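Local structure of histone-lysine N-methyltransferase SETMAR (Homo sapiens, 3BO5) at residues A[19-24]-A[40-45]; A[48-53]-A[157-162]; A[77-82]-A[98-103]; A[124-129]-A[145-150]; A[215-220]-A[231-236]. The protein methylates histone H3 with S-adenosyl-L-methionine through the SET-domain part described here and, fused to a DNA-binding mariner transposase region, acts in DNA double-strand break repair. The protein carries 2 engineered substitutions. All blocks are in the same frame, centred on the assembly; numbering follows the deposited sequence. Where two conformers were deposited one is given.

Interaction 1: A[19-24]-A[40-45]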
# COMPACT_ATOMS: atom_id res chain seq x y z
N CYS A 19 -14.15 -1.05 10.16
CA CYS A 19 -15.46 -1.74 10.14
C CYS A 19 -15.29 -3.24 10.41
O CYS A 19 -15.98 -4.08 9.83
CB CYS A 19 -16.11 -1.51 8.78
SG CYS A 19 -16.44 0.24 8.49
N GLY A 20 -14.34 -3.59 11.28
CA GLY A 20 -14.20 -5.01 11.67
C GLY A 20 -13.51 -5.88 10.60
O GLY A 20 -13.38 -7.10 10.76
N GLN A 21 -13.09 -5.23 9.51
CA GLN A 21 -12.60 -5.93 8.30
C GLN A 21 -11.10 -6.22 8.29
O GLN A 21 -10.62 -6.87 7.38
CB GLN A 21 -13.05 -5.22 6.99
CG GLN A 21 -14.59 -5.21 6.76
CD GLN A 21 -15.06 -4.51 5.50
OE1 GLN A 21 -14.62 -4.80 4.40
NE2 GLN A 21 -16.00 -3.60 5.65
N GLU A 22 -10.38 -5.77 9.33
CA GLU A 22 -8.94 -6.07 9.42
C GLU A 22 -8.70 -6.87 10.68
O GLU A 22 -9.62 -7.04 11.47
CB GLU A 22 -8.13 -4.77 9.49
CG GLU A 22 -8.38 -3.89 8.25
CD GLU A 22 -7.65 -4.34 7.02
OE1 GLU A 22 -7.76 -3.57 6.03
OE2 GLU A 22 -6.98 -5.45 6.98
N ASN A 23 -7.49 -7.33 10.87
CA ASN A 23 -7.18 -8.13 12.04
C ASN A 23 -7.38 -7.41 13.34
O ASN A 23 -7.67 -8.05 14.35
CB ASN A 23 -5.74 -8.54 12.01
CG ASN A 23 -5.44 -9.52 10.91
OD1 ASN A 23 -6.35 -10.28 10.43
ND2 ASN A 23 -4.20 -9.51 10.48
N LEU A 24 -7.11 -6.10 13.27
CA LEU A 24 -7.20 -5.20 14.42
C LEU A 24 -8.06 -4.02 14.04
O LEU A 24 -8.21 -3.68 12.85
CB LEU A 24 -5.81 -4.76 14.80
CG LEU A 24 -4.83 -5.85 15.20
CD1 LEU A 24 -3.50 -5.26 15.35
CD2 LEU A 24 -5.28 -6.56 16.53
N TYR A 40 -15.37 0.65 3.19
CA TYR A 40 -14.14 -0.04 3.50
C TYR A 40 -13.98 -1.35 2.77
O TYR A 40 -14.94 -2.15 2.70
CB TYR A 40 -14.10 -0.29 5.03
CG TYR A 40 -12.66 -0.60 5.42
CD1 TYR A 40 -11.77 0.45 5.72
CD2 TYR A 40 -12.12 -1.92 5.35
CE1 TYR A 40 -10.43 0.20 5.97
CE2 TYR A 40 -10.76 -2.17 5.56
CZ TYR A 40 -9.92 -1.07 5.89
OH TYR A 40 -8.58 -1.19 6.12
N THR A 41 -12.75 -1.63 2.30
CA THR A 41 -12.39 -2.96 1.86
C THR A 41 -11.00 -3.24 2.31
O THR A 41 -10.14 -2.34 2.23
CB THR A 41 -12.47 -3.09 0.33
OG1 THR A 41 -12.06 -4.42 -0.05
CG2 THR A 41 -11.54 -2.08 -0.44
N PRO A 42 -10.77 -4.45 2.84
CA PRO A 42 -9.41 -4.79 3.21
C PRO A 42 -8.58 -5.18 2.03
O PRO A 42 -7.31 -5.35 2.16
CB PRO A 42 -9.61 -5.98 4.18
CG PRO A 42 -10.86 -6.68 3.61
CD PRO A 42 -11.74 -5.54 3.08
N ASP A 43 -9.21 -5.37 0.84
CA ASP A 43 -8.49 -5.92 -0.27
C ASP A 43 -8.89 -5.21 -1.55
O ASP A 43 -9.95 -4.62 -1.61
CB ASP A 43 -8.78 -7.40 -0.50
CG ASP A 43 -8.05 -8.25 0.50
OD1 ASP A 43 -6.83 -8.38 0.35
OD2 ASP A 43 -8.75 -8.80 1.37
N HIS A 44 -8.06 -5.30 -2.56
CA HIS A 44 -8.45 -4.73 -3.89
C HIS A 44 -9.80 -5.34 -4.32
O HIS A 44 -10.15 -6.53 -4.03
CB HIS A 44 -7.52 -5.13 -5.00
CG HIS A 44 -6.14 -4.54 -4.95
ND1 HIS A 44 -5.86 -3.26 -4.49
CD2 HIS A 44 -4.96 -5.07 -5.38
CE1 HIS A 44 -4.56 -3.04 -4.66
NE2 HIS A 44 -4.00 -4.12 -5.18
N VAL A 45 -10.56 -4.53 -5.07
CA VAL A 45 -11.80 -4.99 -5.66
C VAL A 45 -11.75 -4.60 -7.14
O VAL A 45 -10.96 -3.76 -7.55
CB VAL A 45 -13.02 -4.33 -5.02
CG1 VAL A 45 -13.08 -4.64 -3.49
CG2 VAL A 45 -13.02 -2.80 -5.26
O HOH W 1 -5.98 -3.84 3.98
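In the N-terminal, Pre-SET part of the chain, Glu-22 and Tyr-40 join the loop before strand 27-29 to the end of strand 39-40 and the loop after it. The phenol OH of Tyr-40 donates to Glu-22 OE1 at 2.5 Å, using the anti lone pair, the one turned away from OE2. The carboxylate meets the edge of the ring, with its plane 86° from that of the ring. A bend at chi2 (-77°) turns the acid back toward the phenol. Glu-22 OE1 also accepts from a water at 2.7 Å, and the same water donates to Pro-42 O, so one carboxylate oxygen serves two donors and links both loops. The compact ring of Pro-42 packs against the backbone of the other loop while its carbonyl O takes the bridging water; its CB is in van der Waals contact with Gln-21 O at 3.5 Å and with Glu-22 OE1 at 3.6 Å. Gln-21 slides past the tyrosine in the opposite direction, its CB 3.8 Å from Tyr-40 CD2, while Cys-19 SG rests 4.2 Å from Tyr-40 CB. With a phenylalanine in place of Tyr-40, Glu-22 OE1 would probably be left without its phenol donor and the carboxylate would be freer to turn. Around the contact, Ile-205 N makes a weak hydrogen bond to Tyr-40 OH, and Thr-41 pairs by its backbone with Gly-203. The side chain of Tyr-40 is about 6 Å from that of Arg-207, a predicted cofactor-binding residue. Beyond Pro-42 the chain runs on into strand 45-46, where Val-45 bonds to strand 151-160.

Interaction 2: A[48-53]-A[157-162]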
# COMPACT_ATOMS: atom_id res chain seq x y z
N PRO A 48 -14.16 -0.34 -12.63
CA PRO A 48 -14.34 -0.16 -14.07
C PRO A 48 -13.04 -0.19 -14.84
O PRO A 48 -12.03 0.50 -14.51
CB PRO A 48 -15.09 1.17 -14.20
CG PRO A 48 -15.71 1.37 -12.90
CD PRO A 48 -14.77 0.76 -11.87
N GLY A 49 -13.07 -0.93 -15.92
CA GLY A 49 -11.91 -1.01 -16.83
C GLY A 49 -10.83 -1.98 -16.46
O GLY A 49 -9.89 -2.25 -17.23
N ALA A 50 -10.92 -2.56 -15.25
CA ALA A 50 -10.01 -3.61 -14.89
C ALA A 50 -10.19 -4.77 -15.88
O ALA A 50 -11.31 -5.17 -16.14
CB ALA A 50 -10.34 -4.05 -13.48
N ASP A 51 -9.12 -5.33 -16.38
CA ASP A 51 -9.20 -6.51 -17.24
C ASP A 51 -8.81 -7.78 -16.50
O ASP A 51 -9.04 -8.87 -17.01
CB ASP A 51 -8.45 -6.34 -18.54
CG ASP A 51 -6.96 -6.08 -18.33
OD1 ASP A 51 -6.57 -5.44 -17.34
OD2 ASP A 51 -6.18 -6.50 -19.21
N ILE A 52 -8.35 -7.63 -15.27
CA ILE A 52 -7.92 -8.77 -14.43
C ILE A 52 -8.61 -8.60 -13.05
O ILE A 52 -8.44 -7.54 -12.43
CB ILE A 52 -6.37 -8.79 -14.26
CG1 ILE A 52 -5.65 -8.81 -15.64
CG2 ILE A 52 -5.94 -9.97 -13.35
CD1 ILE A 52 -4.11 -8.79 -15.58
N ASP A 53 -9.37 -9.61 -12.58
CA ASP A 53 -10.03 -9.53 -11.31
C ASP A 53 -8.99 -9.80 -10.25
O ASP A 53 -8.41 -10.88 -10.22
CB ASP A 53 -11.16 -10.56 -11.27
CG ASP A 53 -11.85 -10.65 -9.94
OD1 ASP A 53 -11.36 -10.14 -8.88
OD2 ASP A 53 -13.00 -11.21 -9.95
N GLY A 157 -7.83 -0.80 -3.12
CA GLY A 157 -9.09 -0.16 -3.50
C GLY A 157 -9.51 -0.69 -4.83
O GLY A 157 -9.28 -1.84 -5.13
N GLU A 158 -10.31 0.10 -5.55
CA GLU A 158 -10.73 -0.40 -6.86
C GLU A 158 -9.56 -0.45 -7.80
O GLU A 158 -8.78 0.52 -7.89
CB GLU A 158 -11.71 0.60 -7.48
CG GLU A 158 -13.04 0.69 -6.77
CD GLU A 158 -13.95 1.67 -7.45
OE1 GLU A 158 -13.98 2.83 -7.04
OE2 GLU A 158 -14.55 1.25 -8.45
N VAL A 159 -9.48 -1.54 -8.54
CA VAL A 159 -8.45 -1.69 -9.59
C VAL A 159 -9.09 -1.23 -10.88
O VAL A 159 -10.16 -1.73 -11.26
CB VAL A 159 -8.02 -3.15 -9.69
CG1 VAL A 159 -7.04 -3.37 -10.82
CG2 VAL A 159 -7.33 -3.52 -8.34
N LEU A 160 -8.50 -0.23 -11.53
CA LEU A 160 -9.19 0.50 -12.62
C LEU A 160 -8.40 0.30 -13.89
O LEU A 160 -7.20 0.06 -13.93
CB LEU A 160 -9.16 1.99 -12.34
CG LEU A 160 -9.86 2.49 -11.11
CD1 LEU A 160 -9.81 4.03 -10.99
CD2 LEU A 160 -11.28 1.99 -11.07
N GLY A 161 -9.11 0.45 -15.00
CA GLY A 161 -8.38 0.61 -16.23
C GLY A 161 -7.96 2.06 -16.50
O GLY A 161 -8.47 3.02 -15.91
N PHE A 162 -7.05 2.18 -17.49
CA PHE A 162 -6.45 3.45 -17.80
C PHE A 162 -7.50 4.54 -18.15
O PHE A 162 -7.42 5.66 -17.68
CB PHE A 162 -5.45 3.24 -18.95
CG PHE A 162 -4.62 4.43 -19.28
CD1 PHE A 162 -3.24 4.32 -19.17
CD2 PHE A 162 -5.15 5.59 -19.84
CE1 PHE A 162 -2.44 5.42 -19.52
CE2 PHE A 162 -4.34 6.69 -20.17
CZ PHE A 162 -3.01 6.62 -20.00
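Pro-48 and Leu-160 lie side by side and point the same way, Pro-48 CD packing 3.8 Å from Leu-160 CD2. The leucine starts out away from the proline loop; with CG set beside its own backbone N (chi1 -62°), the branch bearing CD2 comes back to the proline ring. Glu-158 meets that ring at a slant, its OE2 3.5 Å from Pro-48 CD. This is a contact of the extended glutamate chain's end with a hydrocarbon corner, since the acid's charge is matched elsewhere, by a salt bridge from OE1 to Arg-168 of helix 162-169. Farther along, Ala-50 sets its methyl against the backbone, CB being 3.2 Å from Val-159 O, and a small side chain fits such a close approach.

The backbones are tied by a single, nearly straight hydrogen bond. Gly-161 N donates to Pro-48 O at 3.0 Å (167° at the hydrogen), arriving in the carbonyl plane on a lone pair. Next to it Gly-49 and Gly-161 bring their CA atoms within 3.9 Å of each other. A side chain would clash at either position: a CB on Gly-161 would fall 2.4 Å from Gly-49 O, and one on Gly-49 would fall 2.9 Å from Gly-161 N. The positive phi of Gly-49 favours glycine as well.

Gly-161 is also the N-cap residue of helix 162-169, and Pro-48 touches Glu-164 and Arg-168 on it. Just upstream, strand 45-46 of the Pre-SET part pairs in parallel with strand 151-160 of the SET-domain sheet, and the irregular loop 48-53 continues from that edge with one further backbone bond.

Interaction 3: A[77-82]-A[98-103]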
# COMPACT_ATOMS: atom_id res chain seq x y z
N LEU A 77 10.42 -18.27 -4.52
CA LEU A 77 11.57 -17.60 -3.97
C LEU A 77 12.70 -17.56 -4.97
O LEU A 77 13.86 -17.80 -4.59
CB LEU A 77 12.07 -18.29 -2.72
CG LEU A 77 11.10 -18.21 -1.55
CD1 LEU A 77 11.64 -18.87 -0.27
CD2 LEU A 77 10.73 -16.79 -1.25
N ARG A 78 12.39 -17.26 -6.20
CA ARG A 78 13.44 -17.30 -7.25
C ARG A 78 14.49 -16.20 -7.14
O ARG A 78 15.51 -16.26 -7.85
CB ARG A 78 12.80 -17.30 -8.63
CG ARG A 78 12.00 -18.53 -8.86
CD ARG A 78 11.28 -18.41 -10.17
NE ARG A 78 10.69 -19.66 -10.63
CZ ARG A 78 9.43 -19.78 -11.03
NH1 ARG A 78 8.97 -20.95 -11.47
NH2 ARG A 78 8.62 -18.73 -10.99
N HIS A 79 14.25 -15.22 -6.26
CA HIS A 79 15.21 -14.14 -6.04
C HIS A 79 15.54 -14.00 -4.55
O HIS A 79 15.78 -12.91 -4.03
CB HIS A 79 14.72 -12.85 -6.72
CG HIS A 79 14.65 -12.99 -8.21
ND1 HIS A 79 13.50 -13.38 -8.87
CD2 HIS A 79 15.60 -12.84 -9.16
CE1 HIS A 79 13.73 -13.43 -10.17
NE2 HIS A 79 15.00 -13.13 -10.38
N GLY A 80 15.63 -15.14 -3.88
CA GLY A 80 16.11 -15.18 -2.52
C GLY A 80 14.90 -14.93 -1.63
O GLY A 80 13.77 -14.76 -2.11
N GLU A 81 15.12 -14.92 -0.33
CA GLU A 81 14.02 -14.76 0.60
C GLU A 81 13.57 -13.33 0.53
O GLU A 81 14.40 -12.43 0.41
CB GLU A 81 14.45 -15.11 2.01
CG GLU A 81 14.67 -16.63 2.15
CD GLU A 81 14.89 -17.01 3.61
OE1 GLU A 81 15.97 -16.65 4.14
OE2 GLU A 81 13.95 -17.60 4.24
N ASN A 82 12.26 -13.09 0.61
CA ASN A 82 11.79 -11.73 0.66
C ASN A 82 11.82 -11.22 2.08
O ASN A 82 12.02 -9.99 2.28
CB ASN A 82 10.35 -11.69 0.16
CG ASN A 82 10.25 -12.05 -1.27
OD1 ASN A 82 10.91 -11.44 -2.13
ND2 ASN A 82 9.42 -13.06 -1.57
N TYR A 98 18.01 -3.30 -11.92
CA TYR A 98 16.70 -3.96 -12.11
C TYR A 98 16.25 -4.56 -10.78
O TYR A 98 17.08 -5.06 -10.00
CB TYR A 98 16.76 -5.04 -13.21
N ALA A 99 14.95 -4.46 -10.50
CA ALA A 99 14.42 -4.87 -9.20
C ALA A 99 13.86 -6.25 -9.34
O ALA A 99 13.24 -6.57 -10.36
CB ALA A 99 13.32 -3.92 -8.74
N GLU A 100 14.07 -7.06 -8.31
CA GLU A 100 13.54 -8.43 -8.28
C GLU A 100 12.07 -8.44 -7.81
O GLU A 100 11.76 -7.98 -6.70
CB GLU A 100 14.38 -9.29 -7.35
CG GLU A 100 15.84 -9.49 -7.77
CD GLU A 100 16.76 -9.67 -6.56
OE1 GLU A 100 16.31 -9.42 -5.40
OE2 GLU A 100 17.93 -10.06 -6.76
N PRO A 101 11.18 -9.01 -8.62
CA PRO A 101 9.76 -9.05 -8.26
C PRO A 101 9.51 -9.94 -7.05
O PRO A 101 10.18 -10.98 -6.87
CB PRO A 101 9.06 -9.58 -9.52
CG PRO A 101 10.14 -10.37 -10.24
CD PRO A 101 11.44 -9.66 -9.92
N VAL A 102 8.58 -9.52 -6.21
CA VAL A 102 8.27 -10.22 -4.98
C VAL A 102 6.99 -11.04 -5.14
O VAL A 102 5.89 -10.48 -5.48
CB VAL A 102 8.03 -9.27 -3.78
CG1 VAL A 102 7.59 -10.03 -2.53
CG2 VAL A 102 9.31 -8.42 -3.47
N PHE A 103 7.15 -12.35 -4.92
CA PHE A 103 5.99 -13.24 -4.87
C PHE A 103 5.91 -13.87 -3.51
O PHE A 103 6.88 -14.40 -3.06
CB PHE A 103 6.16 -14.35 -5.92
CG PHE A 103 6.01 -13.84 -7.30
CD1 PHE A 103 4.76 -13.92 -7.95
CD2 PHE A 103 7.12 -13.29 -7.96
CE1 PHE A 103 4.61 -13.42 -9.26
CE2 PHE A 103 6.97 -12.80 -9.29
CZ PHE A 103 5.74 -12.88 -9.91
O HOH W 2 11.06 -13.25 -8.09
O HOH W 3 9.52 -13.87 -4.50
O HOH W 4 12.04 -11.51 -4.63
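Van der Waals packing comes first at His-79 and Glu-100, whose methylene groups meet with the two CB atoms 3.6 Å apart. Glu-100 CG also reaches the imidazole obliquely, and the carboxylate plane stands 32° from that of the ring. At the other end Asn-82 and Val-102 slide past each other in opposite directions, with Val-102 CG1 3.6 Å from Asn-82 CG. Valine suits this place, since its side chain also packs on Ile-220 and Val-222 of strand 217-223.

Both segments belong to the Pre-SET region, whose cysteines hold a triangular cluster of three zinc ions. Phe-103 comes within about 5 Å of the side chain of one of these ligands, Cys-76, and its ring meets Phe-59 edge-to-face.

Water carries the polar links. One, in the plane of the imidazole at its edge, lies 2.6 Å from His-79 ND1 and donates to Pro-101 O at 2.7 Å. Another accepts from Asn-82 ND2 at 3.0 Å and from Phe-103 N at 2.8 Å. ND2 is further bonded to Asn-117 OD1. A leucine at Asn-82 would probably deprive the water on Phe-103 N, and Asn-117 OD1, of the amide donor. Asn-117 ND2 in turn bonds to Phe-103 O.

Interaction 4: A[124-129]-A[145-150]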
# COMPACT_ATOMS: atom_id res chain seq x y z
N LEU A 124 -3.04 -6.81 8.85
CA LEU A 124 -2.50 -5.79 9.78
C LEU A 124 -2.01 -6.44 11.02
O LEU A 124 -2.67 -7.35 11.55
CB LEU A 124 -3.58 -4.75 10.19
CG LEU A 124 -4.21 -4.02 9.02
CD1 LEU A 124 -4.93 -2.83 9.58
CD2 LEU A 124 -3.19 -3.55 7.95
N GLN A 125 -0.90 -5.92 11.53
CA GLN A 125 -0.30 -6.49 12.78
C GLN A 125 -0.09 -5.46 13.85
O GLN A 125 0.46 -5.78 14.94
CB GLN A 125 1.01 -7.17 12.46
CG GLN A 125 0.85 -8.27 11.38
CD GLN A 125 0.02 -9.42 11.86
OE1 GLN A 125 0.13 -9.78 13.04
NE2 GLN A 125 -0.65 -10.12 10.96
N PHE A 126 -0.48 -4.22 13.54
CA PHE A 126 -0.36 -3.10 14.51
C PHE A 126 -1.65 -2.35 14.61
O PHE A 126 -2.46 -2.41 13.70
CB PHE A 126 0.76 -2.16 14.07
CG PHE A 126 2.10 -2.84 13.91
CD1 PHE A 126 2.86 -3.13 15.07
CD2 PHE A 126 2.56 -3.24 12.66
CE1 PHE A 126 4.09 -3.80 14.95
CE2 PHE A 126 3.75 -3.87 12.48
CZ PHE A 126 4.54 -4.19 13.64
N HIS A 127 -1.81 -1.61 15.71
CA HIS A 127 -2.97 -0.77 15.91
C HIS A 127 -2.66 0.62 15.35
O HIS A 127 -1.76 1.31 15.88
CB HIS A 127 -3.26 -0.70 17.41
CG HIS A 127 -3.75 -1.99 17.96
ND1 HIS A 127 -2.90 -3.00 18.34
CD2 HIS A 127 -5.01 -2.43 18.19
CE1 HIS A 127 -3.61 -4.02 18.79
NE2 HIS A 127 -4.89 -3.71 18.70
N PHE A 128 -3.44 0.99 14.36
CA PHE A 128 -3.32 2.29 13.76
C PHE A 128 -4.44 3.17 14.15
O PHE A 128 -5.41 2.70 14.76
CB PHE A 128 -3.36 2.14 12.24
CG PHE A 128 -2.30 1.20 11.75
CD1 PHE A 128 -0.96 1.45 11.95
CD2 PHE A 128 -2.65 0.08 10.99
CE1 PHE A 128 0.04 0.56 11.52
CE2 PHE A 128 -1.64 -0.81 10.54
CZ PHE A 128 -0.30 -0.57 10.81
N GLN A 129 -4.35 4.46 13.81
CA GLN A 129 -5.40 5.42 14.15
C GLN A 129 -5.45 6.45 13.05
O GLN A 129 -4.37 6.96 12.64
CB GLN A 129 -5.05 6.06 15.50
CG GLN A 129 -6.08 6.97 16.05
CD GLN A 129 -5.54 7.78 17.21
OE1 GLN A 129 -4.78 8.71 17.02
NE2 GLN A 129 -5.89 7.38 18.43
N PHE A 145 4.96 0.84 18.52
CA PHE A 145 6.22 0.79 17.87
C PHE A 145 6.17 -0.18 16.68
O PHE A 145 5.70 -1.29 16.83
CB PHE A 145 7.28 0.27 18.85
CG PHE A 145 8.65 0.40 18.34
CD1 PHE A 145 9.32 1.63 18.41
CD2 PHE A 145 9.32 -0.69 17.85
CE1 PHE A 145 10.63 1.74 17.93
CE2 PHE A 145 10.65 -0.58 17.40
CZ PHE A 145 11.29 0.63 17.42
N ILE A 146 6.71 0.23 15.54
CA ILE A 146 6.86 -0.68 14.41
C ILE A 146 8.34 -0.82 14.03
O ILE A 146 8.96 0.12 13.58
CB ILE A 146 6.08 -0.13 13.20
CG1 ILE A 146 4.60 0.01 13.54
CG2 ILE A 146 6.27 -1.15 11.97
CD1 ILE A 146 3.76 0.68 12.42
N PRO A 147 8.90 -2.01 14.19
CA PRO A 147 10.28 -2.26 13.77
C PRO A 147 10.48 -2.06 12.30
O PRO A 147 9.63 -2.44 11.49
CB PRO A 147 10.50 -3.75 14.13
CG PRO A 147 9.53 -3.98 15.28
CD PRO A 147 8.28 -3.19 14.81
N LYS A 148 11.63 -1.54 11.94
CA LYS A 148 12.08 -1.40 10.56
C LYS A 148 11.87 -2.68 9.81
O LYS A 148 12.25 -3.75 10.26
CB LYS A 148 13.55 -1.11 10.55
CG LYS A 148 14.15 -0.92 9.18
CD LYS A 148 15.60 -0.43 9.25
CE LYS A 148 16.14 -0.29 7.85
NZ LYS A 148 17.46 0.40 7.81
N GLY A 149 11.25 -2.57 8.63
CA GLY A 149 11.06 -3.69 7.77
C GLY A 149 9.73 -4.37 7.90
O GLY A 149 9.36 -5.14 7.02
N ARG A 150 9.00 -4.11 8.96
CA ARG A 150 7.73 -4.79 9.20
C ARG A 150 6.64 -4.29 8.25
O ARG A 150 6.61 -3.11 7.84
CB ARG A 150 7.29 -4.58 10.64
CG ARG A 150 8.11 -5.50 11.59
CD ARG A 150 7.81 -7.03 11.44
NE ARG A 150 6.43 -7.33 11.79
CZ ARG A 150 5.90 -7.32 13.01
NH1 ARG A 150 6.71 -7.20 14.06
NH2 ARG A 150 4.58 -7.50 13.19
O HOH W 5 2.99 -7.04 15.58
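A CH-pi contact centres on Phe-126 and Ile-146: CG1 of the isoleucine stands 3.8 Å from the ring centroid, only 8° off the normal. Its CG2 methyl reaches the rim, 3.7 Å from Phe-126 CE2. The branched side chain can cover the ring this broadly because both branches turn toward it. Toward the rim of the opposite face lies CB of the neighbouring Gln-125. Ile-146 CD1 also meets Phe-128, at the edge of that ring and 3.8 Å from CE1, while Pro-147 CD adds a looser contact with Phe-126 CZ.

These side chains fill the space between the start of strand 128-132 and the loop leading into strand 151-160 of the SET domain. That loop makes a type II beta turn from Pro-147 to Arg-150, closed by Arg-150 N to Pro-147 O at 3.1 Å. Gly-149 occupies its third position, where the positive phi of 96° suits a residue without a side chain.

A charged group completes the packing. Bends at chi2 and chi3 fold Arg-150 back, and Phe-126 CZ touches one face of its guanidinium, 3.3 Å from NH2. The two planes are 35° apart, and the ring atom lies over the rim of the guanidinium.

Hydrogen bonding across the contact passes through water. Lying in the guanidinium plane, one molecule accepts from Arg-150 NH2 at 2.9 Å and donates to Gln-125 O at 2.9 Å.

Interaction 5: A[215-220]-A[231-236]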
# COMPACT_ATOMS: atom_id res chain seq x y z
N PRO A 215 9.72 9.96 3.82
CA PRO A 215 8.68 9.17 4.46
C PRO A 215 9.23 8.06 5.28
O PRO A 215 10.40 7.73 5.21
CB PRO A 215 7.96 8.57 3.25
CG PRO A 215 9.05 8.42 2.23
CD PRO A 215 9.84 9.66 2.38
N ASN A 216 8.31 7.38 5.98
CA ASN A 216 8.78 6.24 6.78
C ASN A 216 8.29 4.89 6.30
O ASN A 216 8.58 3.88 6.94
CB ASN A 216 8.44 6.41 8.28
CG ASN A 216 6.99 6.67 8.56
OD1 ASN A 216 6.11 6.47 7.68
ND2 ASN A 216 6.68 7.14 9.81
N LEU A 217 7.53 4.92 5.20
CA LEU A 217 7.12 3.65 4.55
C LEU A 217 7.72 3.59 3.14
O LEU A 217 7.87 4.63 2.45
CB LEU A 217 5.62 3.58 4.38
CG LEU A 217 4.86 3.67 5.68
CD1 LEU A 217 3.36 3.70 5.39
CD2 LEU A 217 5.25 2.56 6.69
N LEU A 218 7.96 2.36 2.72
CA LEU A 218 8.31 2.02 1.36
C LEU A 218 7.25 1.11 0.74
O LEU A 218 6.93 0.12 1.33
CB LEU A 218 9.68 1.26 1.29
CG LEU A 218 10.14 0.82 -0.08
CD1 LEU A 218 10.35 1.98 -1.06
CD2 LEU A 218 11.48 -0.04 0.06
N MET A 219 6.76 1.44 -0.47
CA MET A 219 5.77 0.62 -1.13
C MET A 219 6.44 -0.38 -2.10
O MET A 219 7.27 0.00 -2.93
CB MET A 219 4.87 1.53 -1.98
CG MET A 219 3.68 0.68 -2.57
SD MET A 219 2.66 1.79 -3.57
CE MET A 219 1.66 2.54 -2.27
N ILE A 220 6.09 -1.67 -1.95
CA ILE A 220 6.61 -2.71 -2.78
C ILE A 220 5.44 -3.44 -3.44
O ILE A 220 4.53 -3.83 -2.73
CB ILE A 220 7.31 -3.78 -1.84
CG1 ILE A 220 8.49 -3.13 -1.12
CG2 ILE A 220 7.91 -4.92 -2.66
CD1 ILE A 220 9.37 -2.39 -2.03
N LEU A 231 -0.10 -3.52 -3.10
CA LEU A 231 0.79 -2.36 -2.97
C LEU A 231 1.09 -2.28 -1.50
O LEU A 231 0.36 -1.72 -0.71
CB LEU A 231 0.06 -1.08 -3.43
CG LEU A 231 -0.37 -1.12 -4.91
CD1 LEU A 231 -0.85 0.30 -5.29
CD2 LEU A 231 0.65 -1.70 -5.85
N ALA A 232 2.18 -2.96 -1.15
CA ALA A 232 2.42 -3.27 0.28
C ALA A 232 3.36 -2.25 0.87
O ALA A 232 4.45 -2.08 0.32
CB ALA A 232 3.03 -4.67 0.36
N LEU A 233 2.99 -1.61 1.98
CA LEU A 233 3.86 -0.55 2.58
C LEU A 233 4.53 -1.22 3.77
O LEU A 233 3.86 -1.84 4.61
CB LEU A 233 3.05 0.64 3.12
CG LEU A 233 2.55 1.35 1.85
CD1 LEU A 233 1.08 1.49 1.65
CD2 LEU A 233 3.43 2.48 1.42
N PHE A 234 5.87 -1.13 3.73
CA PHE A 234 6.71 -1.65 4.85
C PHE A 234 7.40 -0.51 5.54
O PHE A 234 7.71 0.51 4.92
CB PHE A 234 7.78 -2.62 4.30
CG PHE A 234 7.22 -3.90 3.71
CD1 PHE A 234 7.13 -5.04 4.46
CD2 PHE A 234 6.85 -3.91 2.36
CE1 PHE A 234 6.63 -6.22 3.89
CE2 PHE A 234 6.28 -5.06 1.80
CZ PHE A 234 6.18 -6.19 2.52
N ALA A 235 7.65 -0.68 6.84
CA ALA A 235 8.39 0.38 7.54
C ALA A 235 9.81 0.47 7.01
O ALA A 235 10.52 -0.54 7.00
CB ALA A 235 8.40 0.06 9.06
N ALA A 236 10.22 1.69 6.62
CA ALA A 236 11.55 1.91 6.06
C ALA A 236 12.60 2.15 7.19
O ALA A 236 13.84 2.17 6.96
CB ALA A 236 11.53 3.09 5.15
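The ring of Phe-234 has Leu-218 O at its edge, near the ring plane, while Ile-220 approaches obliquely, its CG1 3.9 Å from Phe-234 CD2. The two side chains cross at about a right angle.

Both residues belong to the antiparallel beta hairpin of strands 217-223 and 230-235 in the SET domain. Leu-218 with Phe-234 and Ile-220 with Ala-232 are hydrogen-bonded pairs. Phe-234 N donates to Leu-218 O at 2.9 Å, tilted 26° from the carbonyl plane, and Leu-218 N returns a bond to Phe-234 O that lies in the plane. Between these pairs Met-219 and Leu-233 form a non-hydrogen-bonded pair, their side chains on the face opposite Phe-234. There Met-219 CB packs 3.8 Å from Leu-233 CD2. The unbranched methionine, its CG anti to N (chi1 -174°), extends until SD lies 3.9 Å from Leu-231 CB. A flexible apolar chain such as methionine's fits the buried surface shared with Tyr-155, Ile-181 and Tyr-247.

Asn-216 is fixed by its side-chain bonds to Glu-244 O, Glu-243 OE2 and Ser-246 N. Its backbone O accepts from Ala-236 N at 2.8 Å, almost straight (177°), although the donor stands well above the carbonyl plane.

Along the chain, interactions 1, 3, 4 and 5 follow in that order. Interaction 2 joins 48-53 to 157-162 and so encloses both 3 and 4 in sequence. Interaction 5 is the most central, about 7 Å from the chain's centre. Interaction 4 touches it, about 11 Å away between centres, through probable backbone hydrogen bonds of Gly-149 and Arg-150 to Ala-235. Interaction 3 meets it where strand 102-103 pairs with strand 217-223. Interactions 2, 3 and 5 all reach the nine-stranded mixed sheet. Interaction 1 connects to 2 through Val-45 of strand 45-46, whose backbone pairs with strand 151-160, and to 4 through Asn-23 and Leu-124. Pre-SET segments are therefore built onto the SET domain at several separate places.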